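Local coordinates for protein arginine kinase (Anthopleura japonica, PDB 4RF6) that catalyses the reversible transfer of a phosphate group from ATP to L-arginine, giving phosphoarginine and ADP, in a chain that carries two tandem phosphagen kinase units, at residues Ala18-Leu23 with Asp59-Gly64; Asn48-Thr51 with Ile55-Trp58; Asn305-Thr308 with Gln313-Gly316; Ala487-Gly492 with Tyr626-Pro631; Gln525-Thr530 with Glu534-Lys539. All blocks are in the same frame, centred on the assembly; numbering follows the deposited sequence.

Interaction 1: residues Ala18-Leu23 with Asp59-Gly64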
# COMPACT_ATOMS: atom_id res chain seq x y z
N ALA A 18 16.54 -10.65 47.69
CA ALA A 18 16.99 -9.39 48.27
C ALA A 18 16.62 -8.24 47.33
O ALA A 18 16.37 -8.45 46.14
CB ALA A 18 18.48 -9.43 48.52
N PHE A 19 16.58 -7.02 47.87
CA PHE A 19 16.28 -5.84 47.08
C PHE A 19 17.25 -5.74 45.91
O PHE A 19 18.46 -5.93 46.09
CB PHE A 19 16.35 -4.58 47.95
CG PHE A 19 15.98 -3.32 47.22
CD1 PHE A 19 16.96 -2.55 46.62
CD2 PHE A 19 14.66 -2.92 47.14
CE1 PHE A 19 16.62 -1.39 45.94
CE2 PHE A 19 14.31 -1.76 46.46
CZ PHE A 19 15.30 -0.99 45.87
N PRO A 20 16.74 -5.46 44.70
CA PRO A 20 17.64 -5.39 43.55
C PRO A 20 18.47 -4.11 43.54
O PRO A 20 18.03 -3.09 43.00
CB PRO A 20 16.68 -5.43 42.35
CG PRO A 20 15.42 -4.83 42.87
CD PRO A 20 15.34 -5.21 44.33
N ASP A 21 19.66 -4.17 44.15
CA ASP A 21 20.63 -3.06 44.12
C ASP A 21 20.87 -2.38 42.75
O ASP A 21 21.03 -1.16 42.70
CB ASP A 21 21.98 -3.49 44.72
CG ASP A 21 21.97 -3.52 46.24
OD1 ASP A 21 21.02 -2.99 46.86
OD2 ASP A 21 22.94 -4.06 46.82
N PRO A 22 20.91 -3.16 41.64
CA PRO A 22 21.13 -2.51 40.34
C PRO A 22 20.11 -1.44 39.96
O PRO A 22 20.35 -0.70 39.01
CB PRO A 22 21.05 -3.68 39.36
CG PRO A 22 21.53 -4.84 40.14
CD PRO A 22 21.02 -4.63 41.53
N LEU A 23 18.99 -1.35 40.67
CA LEU A 23 18.06 -0.25 40.43
C LEU A 23 18.69 1.07 40.90
O LEU A 23 18.30 2.15 40.45
CB LEU A 23 16.71 -0.51 41.11
CG LEU A 23 15.92 -1.68 40.51
CD1 LEU A 23 14.50 -1.76 41.04
CD2 LEU A 23 15.91 -1.59 38.99
N ASP A 59 9.48 -12.25 40.37
CA ASP A 59 9.06 -12.69 39.04
C ASP A 59 8.55 -11.50 38.23
O ASP A 59 8.81 -11.39 37.02
CB ASP A 59 7.95 -13.74 39.13
CG ASP A 59 8.44 -15.07 39.67
OD1 ASP A 59 9.56 -15.48 39.31
OD2 ASP A 59 7.70 -15.69 40.45
N CYS A 60 7.84 -10.61 38.90
CA CYS A 60 7.24 -9.46 38.24
C CYS A 60 8.25 -8.38 37.87
O CYS A 60 8.15 -7.76 36.82
CB CYS A 60 6.14 -8.86 39.12
SG CYS A 60 4.66 -9.89 39.19
N ILE A 61 9.24 -8.16 38.74
CA ILE A 61 10.18 -7.07 38.52
C ILE A 61 11.43 -7.51 37.77
O ILE A 61 12.27 -6.68 37.44
CB ILE A 61 10.63 -6.44 39.85
CG1 ILE A 61 11.46 -7.44 40.66
CG2 ILE A 61 9.42 -5.92 40.64
CD1 ILE A 61 12.12 -6.83 41.89
N ASN A 62 11.55 -8.81 37.50
CA ASN A 62 12.81 -9.35 36.97
C ASN A 62 13.32 -8.67 35.70
O ASN A 62 14.51 -8.36 35.59
CB ASN A 62 12.73 -10.86 36.74
CG ASN A 62 14.09 -11.47 36.44
OD1 ASN A 62 15.03 -11.30 37.21
ND2 ASN A 62 14.20 -12.18 35.32
N SER A 63 12.42 -8.42 34.74
CA SER A 63 12.83 -7.86 33.46
C SER A 63 13.42 -6.46 33.64
O SER A 63 14.39 -6.09 32.96
CB SER A 63 11.67 -7.82 32.48
OG SER A 63 12.11 -7.38 31.21
N GLY A 64 12.84 -5.69 34.56
CA GLY A 64 13.30 -4.33 34.82
C GLY A 64 14.64 -4.24 35.52
O GLY A 64 15.28 -3.18 35.51
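L23 and G64 bring the two backbones to a CA-CA separation of 8.4 Å, and P20 and N62 to 9.1 Å between their CA atoms; both spacings are too wide for backbone pairing. Each segment has its own irregularity. D21-L23 begin a 3-10 turn, in which L23 N donates to P20 O at 3.1 Å, whereas helix 57-66 is kinked: regular bonding to the turn before is lost at S63 and G64, and G64 N bonds only weakly to I61 O. The contact is made by side-chain packing. CG of the P20 ring meets CD1 of I61 at 4.0 Å, the side chains crossing at about a right angle. I61 reaches it with CG1 lodged between its backbone N and carbonyl carbon (chi1 67°) and an extended second torsion. This is packing inside the small helical N-terminal domain of the phosphagen kinases: the loop after helix 7-14 is laid against helix 57-66, and L38 touches P20, L23 and I61 alike. L23 CD2 rests 3.9 Å from G64 O, a methyl against a carbonyl oxygen. All four touching residues are buried. G64 lies close to G73, which by similarity is among the substrate-binding residues.

Interaction 2: residues Asn48-Thr51 with Ile55-Trp58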
# COMPACT_ATOMS: atom_id res chain seq x y z
N ASN A 48 7.65 -11.68 50.26
CA ASN A 48 7.30 -13.03 50.68
C ASN A 48 5.92 -13.51 50.21
O ASN A 48 5.54 -14.66 50.44
CB ASN A 48 7.41 -13.17 52.20
CG ASN A 48 8.84 -13.02 52.70
OD1 ASN A 48 9.77 -13.54 52.09
ND2 ASN A 48 9.01 -12.29 53.80
N LYS A 49 5.19 -12.62 49.54
CA LYS A 49 3.85 -12.94 49.04
C LYS A 49 3.91 -13.67 47.70
O LYS A 49 4.74 -13.36 46.84
CB LYS A 49 3.01 -11.67 48.89
CG LYS A 49 2.96 -10.83 50.16
CD LYS A 49 1.80 -9.84 50.12
CE LYS A 49 1.76 -9.01 51.40
NZ LYS A 49 0.61 -8.06 51.40
N LYS A 50 3.01 -14.65 47.52
CA LYS A 50 2.92 -15.39 46.26
C LYS A 50 1.46 -15.57 45.84
O LYS A 50 0.59 -15.83 46.67
CB LYS A 50 3.59 -16.76 46.40
CG LYS A 50 5.07 -16.68 46.72
CD LYS A 50 5.71 -18.05 46.83
CE LYS A 50 7.16 -17.92 47.26
NZ LYS A 50 7.59 -19.10 48.05
N THR A 51 1.20 -15.42 44.54
CA THR A 51 -0.14 -15.62 44.00
C THR A 51 -0.46 -17.11 43.94
O THR A 51 0.42 -17.94 44.21
CB THR A 51 -0.29 -15.00 42.59
OG1 THR A 51 0.37 -15.84 41.62
CG2 THR A 51 0.31 -13.60 42.55
N ILE A 55 3.29 -16.83 41.57
CA ILE A 55 3.98 -15.65 41.07
C ILE A 55 4.47 -14.77 42.23
O ILE A 55 3.69 -14.40 43.10
CB ILE A 55 3.09 -14.82 40.12
CG1 ILE A 55 2.54 -15.71 39.00
CG2 ILE A 55 3.88 -13.66 39.53
CD1 ILE A 55 3.63 -16.40 38.19
N THR A 56 5.77 -14.46 42.23
CA THR A 56 6.36 -13.64 43.28
C THR A 56 6.60 -12.22 42.76
O THR A 56 6.47 -11.96 41.56
CB THR A 56 7.71 -14.21 43.77
OG1 THR A 56 8.71 -14.03 42.76
CG2 THR A 56 7.59 -15.68 44.10
N LEU A 57 6.95 -11.32 43.68
CA LEU A 57 7.27 -9.95 43.33
C LEU A 57 8.49 -9.94 42.42
O LEU A 57 8.53 -9.22 41.41
CB LEU A 57 7.56 -9.14 44.59
CG LEU A 57 8.00 -7.68 44.45
CD1 LEU A 57 6.88 -6.81 43.90
CD2 LEU A 57 8.48 -7.15 45.78
N TRP A 58 9.49 -10.75 42.77
CA TRP A 58 10.70 -10.86 41.96
C TRP A 58 10.41 -11.31 40.53
O TRP A 58 11.03 -10.81 39.59
CB TRP A 58 11.71 -11.80 42.62
CG TRP A 58 12.91 -11.06 43.10
CD1 TRP A 58 13.27 -10.82 44.41
CD2 TRP A 58 13.91 -10.42 42.30
NE1 TRP A 58 14.44 -10.09 44.45
CE2 TRP A 58 14.85 -9.83 43.17
CE3 TRP A 58 14.10 -10.30 40.92
CZ2 TRP A 58 15.96 -9.13 42.70
CZ3 TRP A 58 15.20 -9.61 40.46
CH2 TRP A 58 16.12 -9.03 41.34
O HOH W 1 6.88 -11.95 46.61
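T51 and I55 grip each other through two hydrogen bonds that close a short loop just ahead of helix 57-66. T51 N donates to I55 O at 3.1 Å, nearly straight at 164°, with the donor tilted from the carbonyl plane. In return I55 N gives its hydrogen to T51 OG1, also at 3.1 Å but more bent (148°). A chi1 of 76° turns the T51 hydroxyl back over its own main chain, where it can receive this bond; the same oxygen is hydrogen-bonded to D78 OD2. I55 O has a second, softer neighbour in K50 CA, a CA-H...O contact of 3.4 Å. Further along, a water lies 2.6 Å from K49 O and accepts from L57 N at 3.0 Å. The water gives L57 N an acceptor at the start of the helix, where the amide has no carbonyl of a preceding turn. T56 holds the N-cap position: its side chain accepts from the N of D59 while D59 OD2 accepts T56 N, the reciprocal pattern of a capping box. Beside it K50 runs in the same direction, its CG 3.8 Å from T56 CG2. With T51 OG1 shared between I55 and D78, and L57 N served by water, the chemistry implies a loop tied down by polar bonds, while the K50 chain packs beside T56 CG2 at the exposed side.

Interaction 3: residues Asn305-Thr308 with Gln313-Gly316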
# COMPACT_ATOMS: atom_id res chain seq x y z
N ASN A 305 -1.98 21.83 19.56
CA ASN A 305 -3.29 21.96 20.19
C ASN A 305 -4.26 20.84 19.79
O ASN A 305 -5.01 20.34 20.63
CB ASN A 305 -3.91 23.33 19.87
CG ASN A 305 -3.34 24.46 20.72
OD1 ASN A 305 -2.27 24.33 21.33
ND2 ASN A 305 -4.05 25.58 20.76
N ILE A 306 -4.25 20.47 18.52
CA ILE A 306 -5.10 19.40 18.03
C ILE A 306 -4.68 18.06 18.64
O ILE A 306 -5.52 17.29 19.12
CB ILE A 306 -5.08 19.32 16.50
CG1 ILE A 306 -5.73 20.59 15.92
CG2 ILE A 306 -5.82 18.09 16.00
CD1 ILE A 306 -5.47 20.81 14.46
N LEU A 307 -3.37 17.81 18.63
CA LEU A 307 -2.82 16.60 19.24
C LEU A 307 -3.24 16.47 20.70
O LEU A 307 -3.71 15.41 21.13
CB LEU A 307 -1.29 16.60 19.15
CG LEU A 307 -0.66 16.59 17.77
CD1 LEU A 307 0.85 16.42 17.87
CD2 LEU A 307 -1.25 15.49 16.90
N THR A 308 -3.07 17.55 21.45
CA THR A 308 -3.44 17.60 22.86
C THR A 308 -4.93 17.35 23.04
O THR A 308 -5.33 16.53 23.88
CB THR A 308 -3.07 18.97 23.48
OG1 THR A 308 -1.66 19.20 23.36
CG2 THR A 308 -3.45 19.00 24.95
N GLN A 313 -0.64 11.53 19.32
CA GLN A 313 0.75 11.98 19.20
C GLN A 313 1.20 11.83 17.75
O GLN A 313 0.71 10.96 17.03
CB GLN A 313 1.65 11.16 20.12
CG GLN A 313 1.60 9.66 19.84
CD GLN A 313 2.15 8.83 20.99
OE1 GLN A 313 3.01 9.28 21.75
NE2 GLN A 313 1.65 7.60 21.12
N ALA A 314 2.12 12.68 17.32
CA ALA A 314 2.65 12.61 15.96
C ALA A 314 4.14 12.34 15.95
O ALA A 314 4.92 13.10 16.53
CB ALA A 314 2.33 13.88 15.20
N ARG A 315 4.54 11.27 15.27
CA ARG A 315 5.95 10.92 15.15
C ARG A 315 6.30 10.68 13.69
O ARG A 315 5.46 10.25 12.90
CB ARG A 315 6.25 9.66 15.95
CG ARG A 315 6.16 9.81 17.46
CD ARG A 315 7.43 10.44 18.04
NE ARG A 315 7.66 9.97 19.40
CZ ARG A 315 8.18 8.78 19.70
NH1 ARG A 315 8.51 7.94 18.73
NH2 ARG A 315 8.36 8.42 20.96
N GLY A 316 7.55 10.96 13.33
CA GLY A 316 8.05 10.61 12.00
C GLY A 316 7.90 9.12 11.76
O GLY A 316 7.85 8.33 12.70
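L307 on helix 303-310 points its side chain at A314 on the strand that follows, 312-316, an outermost strand of the antiparallel sheet in the first catalytic C-terminal domain. The motif is a helix that passes almost directly into a sheet-edge strand, and the helix packs on a face of the strand it precedes. The CB of L307 leaves the helix toward the strand, and its CG stands opposite the carbonyl carbon (chi1 -62°) with an extended chi2, which brings CD1 to the strand. There CD1 meets CB of A314 at 4.0 Å, methyl against methyl. The strand's alternation decides which residue is met: the CB of A314 and the CB of R315 project in almost opposite directions, and the CB of Q313 points away from the helix. Q313 thus offers backbone rather than side chain, while its NE2 bonds to S335 OG on the adjacent strand 331-336. L307 contributes 53 of the 106 Å² buried, and on its other contacts reaches L358 of helix 344-370. R315 and G316, next along the strand, take no part in this packing and are predicted to bind ATP. CD1 of L307 is also 4.0 Å from A314 N, and L307 CD2 is 4.5 Å from Q313 C.

Interaction 4: residues Ala487-Gly492 with Tyr626-Pro631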
# COMPACT_ATOMS: atom_id res chain seq x y z
N ALA A 487 -2.26 0.89 -24.81
CA ALA A 487 -2.67 1.30 -23.48
C ALA A 487 -4.19 1.33 -23.47
O ALA A 487 -4.81 1.80 -24.42
CB ALA A 487 -2.12 2.68 -23.16
N ARG A 488 -4.80 0.84 -22.39
CA ARG A 488 -6.25 0.89 -22.26
C ARG A 488 -6.61 1.20 -20.82
O ARG A 488 -5.85 0.89 -19.90
CB ARG A 488 -6.88 -0.44 -22.69
CG ARG A 488 -6.77 -0.78 -24.18
CD ARG A 488 -7.67 0.13 -25.03
NE ARG A 488 -7.67 -0.27 -26.44
CZ ARG A 488 -6.86 0.24 -27.36
NH1 ARG A 488 -5.97 1.18 -27.03
NH2 ARG A 488 -6.93 -0.20 -28.61
N ASN A 489 -7.76 1.84 -20.62
CA ASN A 489 -8.29 2.02 -19.27
C ASN A 489 -9.70 1.45 -19.18
O ASN A 489 -10.45 1.48 -20.17
CB ASN A 489 -8.20 3.48 -18.83
CG ASN A 489 -6.76 3.93 -18.62
OD1 ASN A 489 -6.22 3.79 -17.52
ND2 ASN A 489 -6.14 4.44 -19.67
N VAL A 490 -10.05 0.91 -18.02
CA VAL A 490 -11.30 0.17 -17.86
C VAL A 490 -12.50 1.10 -17.65
O VAL A 490 -12.47 2.01 -16.81
CB VAL A 490 -11.21 -0.87 -16.72
CG1 VAL A 490 -12.51 -1.63 -16.57
CG2 VAL A 490 -10.07 -1.84 -16.97
N LYS A 491 -13.56 0.89 -18.43
CA LYS A 491 -14.73 1.75 -18.39
C LYS A 491 -15.40 1.70 -17.02
O LYS A 491 -15.45 0.64 -16.39
CB LYS A 491 -15.73 1.36 -19.49
CG LYS A 491 -16.84 2.39 -19.68
CD LYS A 491 -17.82 1.97 -20.76
CE LYS A 491 -18.93 3.00 -20.90
NZ LYS A 491 -19.90 2.64 -21.96
N GLY A 492 -15.88 2.85 -16.55
CA GLY A 492 -16.60 2.89 -15.30
C GLY A 492 -15.77 3.38 -14.13
O GLY A 492 -16.26 3.47 -13.01
N TYR A 626 -9.43 5.95 -27.39
CA TYR A 626 -9.27 5.39 -26.04
C TYR A 626 -8.61 6.39 -25.11
O TYR A 626 -7.60 7.02 -25.45
CB TYR A 626 -8.52 4.05 -26.06
CG TYR A 626 -9.32 2.99 -26.79
CD1 TYR A 626 -10.40 2.37 -26.19
CD2 TYR A 626 -9.00 2.64 -28.10
CE1 TYR A 626 -11.14 1.41 -26.86
CE2 TYR A 626 -9.72 1.69 -28.77
CZ TYR A 626 -10.79 1.08 -28.15
OH TYR A 626 -11.52 0.13 -28.83
N LEU A 627 -9.21 6.55 -23.93
CA LEU A 627 -8.76 7.55 -22.97
C LEU A 627 -7.61 7.06 -22.11
O LEU A 627 -7.51 5.88 -21.78
CB LEU A 627 -9.91 7.99 -22.08
CG LEU A 627 -11.06 8.66 -22.83
CD1 LEU A 627 -12.15 9.06 -21.86
CD2 LEU A 627 -10.54 9.89 -23.55
N SER A 628 -6.74 8.00 -21.75
CA SER A 628 -5.59 7.70 -20.92
C SER A 628 -5.38 8.90 -20.03
O SER A 628 -5.79 10.00 -20.38
CB SER A 628 -4.35 7.48 -21.79
OG SER A 628 -3.21 7.27 -20.99
N GLY A 629 -4.76 8.68 -18.87
CA GLY A 629 -4.41 9.77 -17.97
C GLY A 629 -3.40 10.67 -18.65
O GLY A 629 -3.37 11.88 -18.41
N CYS A 630 -2.55 10.08 -19.48
CA CYS A 630 -1.58 10.87 -20.25
C CYS A 630 -2.11 11.07 -21.66
O CYS A 630 -2.34 10.11 -22.39
CB CYS A 630 -0.22 10.17 -20.29
SG CYS A 630 1.11 11.16 -21.06
N PRO A 631 -2.33 12.34 -22.05
CA PRO A 631 -2.87 12.70 -23.36
C PRO A 631 -2.01 12.24 -24.54
O PRO A 631 -2.50 12.24 -25.67
CB PRO A 631 -2.92 14.24 -23.31
CG PRO A 631 -3.00 14.56 -21.83
CD PRO A 631 -2.14 13.52 -21.18
O HOH W 2 -5.81 4.56 -23.72
O HOH W 3 -9.04 3.32 -22.70
O HOH W 4 -5.16 6.19 -16.91
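A flat cation-pi stack, R488 on Y626, joins inner strand 479-488 of the second unit's sheet, and the residues just after it, to Y626 of the short strand 625-626 and the loop that follows. The guanidinium and ring planes are 9° apart, their centres separated by 3.7 Å, and CZ of R488 sits 3.3 Å from CD2 of Y626. The arginine chain bends at chi2 (-71°), which brings CD over the same ring: CD makes a CH-pi contact 3.9 Å from the centroid. Bonds fix the rotation of the guanidinium, since NH1 donates to A487 O at 2.9 Å, from above the carbonyl plane, and also to T636 O, while NH2 forms a salt bridge with E696 OE2. The E696 carboxylate probably balances part of the arginine's charge. One residue on, N489 ND2 donates to L627 O (2.9 Å, 143°), approaching in the carbonyl plane on a lone pair, though the bond is bent and the oxygen stands out of the amide plane of N489. The same nitrogen is bonded to D585 OD1. L627 O also accepts from a water that donates to A487 O as well, and possibly from a second, which accepts from N489 N at 2.9 Å. N489 OD1 takes Q586 N, and a third water lies between N489 OD1 and G629 N, from which it accepts, leaving a buried amide bonded at both ends. Around this contact R488 packs on L587 of the neighbouring strand 587-594, H620 meets the Y626 ring edge-to-face, and L627 turns to Y434 of helix 433-436.

Interaction 5: residues Gln525-Thr530 with Glu534-Lys539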
# COMPACT_ATOMS: atom_id res chain seq x y z
N GLN A 525 -0.23 -16.89 -16.45
CA GLN A 525 -0.32 -16.71 -15.01
C GLN A 525 -0.11 -15.25 -14.59
O GLN A 525 0.58 -14.48 -15.27
CB GLN A 525 0.68 -17.61 -14.30
CG GLN A 525 2.10 -17.39 -14.76
CD GLN A 525 2.61 -18.50 -15.65
OE1 GLN A 525 1.84 -19.34 -16.12
NE2 GLN A 525 3.92 -18.51 -15.89
N TYR A 526 -0.70 -14.90 -13.46
CA TYR A 526 -0.64 -13.55 -12.94
C TYR A 526 0.38 -13.45 -11.80
O TYR A 526 0.56 -14.40 -11.04
CB TYR A 526 -2.03 -13.13 -12.46
CG TYR A 526 -2.06 -11.75 -11.86
CD1 TYR A 526 -1.85 -10.63 -12.64
CD2 TYR A 526 -2.30 -11.58 -10.50
CE1 TYR A 526 -1.87 -9.37 -12.09
CE2 TYR A 526 -2.33 -10.33 -9.94
CZ TYR A 526 -2.12 -9.23 -10.74
OH TYR A 526 -2.15 -7.97 -10.18
N TYR A 527 1.04 -12.31 -11.70
CA TYR A 527 2.00 -12.07 -10.63
C TYR A 527 1.77 -10.69 -10.03
O TYR A 527 2.24 -9.69 -10.56
CB TYR A 527 3.43 -12.14 -11.16
CG TYR A 527 3.80 -13.45 -11.82
CD1 TYR A 527 4.07 -14.57 -11.05
CD2 TYR A 527 3.90 -13.55 -13.20
CE1 TYR A 527 4.42 -15.77 -11.64
CE2 TYR A 527 4.25 -14.75 -13.80
CZ TYR A 527 4.51 -15.85 -13.01
OH TYR A 527 4.86 -17.04 -13.60
N PRO A 528 1.03 -10.64 -8.90
CA PRO A 528 0.84 -9.36 -8.23
C PRO A 528 2.18 -8.86 -7.70
O PRO A 528 3.02 -9.68 -7.32
CB PRO A 528 -0.08 -9.71 -7.06
CG PRO A 528 0.15 -11.17 -6.81
CD PRO A 528 0.41 -11.76 -8.17
N LEU A 529 2.38 -7.55 -7.70
CA LEU A 529 3.59 -6.97 -7.12
C LEU A 529 3.56 -7.08 -5.60
O LEU A 529 4.60 -7.31 -4.97
CB LEU A 529 3.75 -5.50 -7.53
CG LEU A 529 4.75 -5.22 -8.65
CD1 LEU A 529 4.51 -6.15 -9.81
CD2 LEU A 529 4.67 -3.77 -9.10
N THR A 530 2.37 -6.91 -5.03
CA THR A 530 2.19 -6.99 -3.59
C THR A 530 2.55 -8.38 -3.11
O THR A 530 1.94 -9.37 -3.52
CB THR A 530 0.74 -6.69 -3.17
OG1 THR A 530 0.40 -5.36 -3.56
CG2 THR A 530 0.58 -6.83 -1.67
N GLU A 534 11.55 -12.83 -3.92
CA GLU A 534 12.81 -12.56 -4.62
C GLU A 534 12.96 -13.34 -5.94
O GLU A 534 13.39 -12.79 -6.95
CB GLU A 534 13.99 -12.88 -3.70
CG GLU A 534 15.33 -12.39 -4.22
CD GLU A 534 15.33 -10.90 -4.50
OE1 GLU A 534 15.26 -10.11 -3.53
OE2 GLU A 534 15.38 -10.52 -5.69
N ALA A 535 12.61 -14.62 -5.91
CA ALA A 535 12.81 -15.49 -7.07
C ALA A 535 11.82 -15.24 -8.22
O ALA A 535 12.18 -15.36 -9.39
CB ALA A 535 12.75 -16.94 -6.65
N THR A 536 10.58 -14.92 -7.87
CA THR A 536 9.57 -14.55 -8.87
C THR A 536 10.01 -13.27 -9.57
O THR A 536 9.96 -13.17 -10.80
CB THR A 536 8.20 -14.32 -8.22
OG1 THR A 536 7.71 -15.54 -7.65
CG2 THR A 536 7.20 -13.83 -9.26
N ARG A 537 10.45 -12.31 -8.77
CA ARG A 537 10.93 -11.03 -9.27
C ARG A 537 12.07 -11.24 -10.25
O ARG A 537 11.97 -10.86 -11.41
CB ARG A 537 11.39 -10.15 -8.11
CG ARG A 537 11.92 -8.79 -8.53
CD ARG A 537 11.69 -7.77 -7.44
NE ARG A 537 11.53 -8.43 -6.15
CZ ARG A 537 10.59 -8.12 -5.25
NH1 ARG A 537 9.73 -7.15 -5.50
NH2 ARG A 537 10.52 -8.79 -4.11
N GLN A 538 13.14 -11.86 -9.77
CA GLN A 538 14.33 -12.11 -10.58
C GLN A 538 13.98 -12.73 -11.93
O GLN A 538 14.49 -12.32 -12.97
CB GLN A 538 15.30 -13.02 -9.83
CG GLN A 538 16.65 -13.12 -10.50
CD GLN A 538 17.26 -11.75 -10.74
OE1 GLN A 538 17.66 -11.07 -9.80
NE2 GLN A 538 17.32 -11.33 -12.00
N LYS A 539 13.10 -13.73 -11.89
CA LYS A 539 12.62 -14.38 -13.09
C LYS A 539 11.97 -13.38 -14.04
O LYS A 539 12.24 -13.38 -15.25
CB LYS A 539 11.63 -15.49 -12.72
CG LYS A 539 10.65 -15.87 -13.82
CD LYS A 539 9.84 -17.11 -13.46
CE LYS A 539 8.37 -16.90 -13.81
NZ LYS A 539 8.20 -15.92 -14.93
O HOH W 5 6.80 -6.06 -5.12
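The Y527 ring carries the contact, meeting T536 and K539 obliquely, neither squarely over a face nor at an edge. T536 CG2 comes to 3.7 Å from ring atom CD1 of Y527 near the base of the ring, and K539 CE to 3.5 Å from the phenol OH of Y527 at its end. The neighbouring Y526 ring has P528 N lying over one face, 3.5 Å above the plane and offset toward the rim. T536 presents its methyl because CG2 stands opposite its backbone N, beside the carbonyl carbon, which aims the apolar branch at Y527. The K539 chain bends at chi3 (135°) and chi4, crossing Y527 at about a right angle; its NZ has a weak hydrogen bond to H571 NE2 on the adjacent strand. A water lies between L529 O and R537 NH1, the latter bond weak. The helix start is bonded by D533 OD1, which accepts T536 N. The CA atoms of Y527 and T536 are 8.2 Å apart. The whole is a strand-turn-helix connection, the outermost strand 524-528 of the second unit's antiparallel sheet passing into helix 534-542, which folds back against it.

In the fold
Interactions 1 and 2 share helix 57-66 in the first N-terminal domain, with centres 13 Å apart, and touch where A18 O and W58 NE1 probably bond (3.0 Å). Along the chain the segments of interaction 2 fall between those of interaction 1. Interaction 3 follows, on an outermost strand of the first catalytic sheet. Interactions 4 and 5 belong to the second unit's sheet, their centres 25 Å apart, one on inner strand 479-488 and the other on outermost strand 524-528; interaction 5 lies in sequence between the segments of 4. Interactions 1 and 4, with centres 66 Å apart, lie on opposite sides of the chain's centre, consistent with the tandem double-domain build.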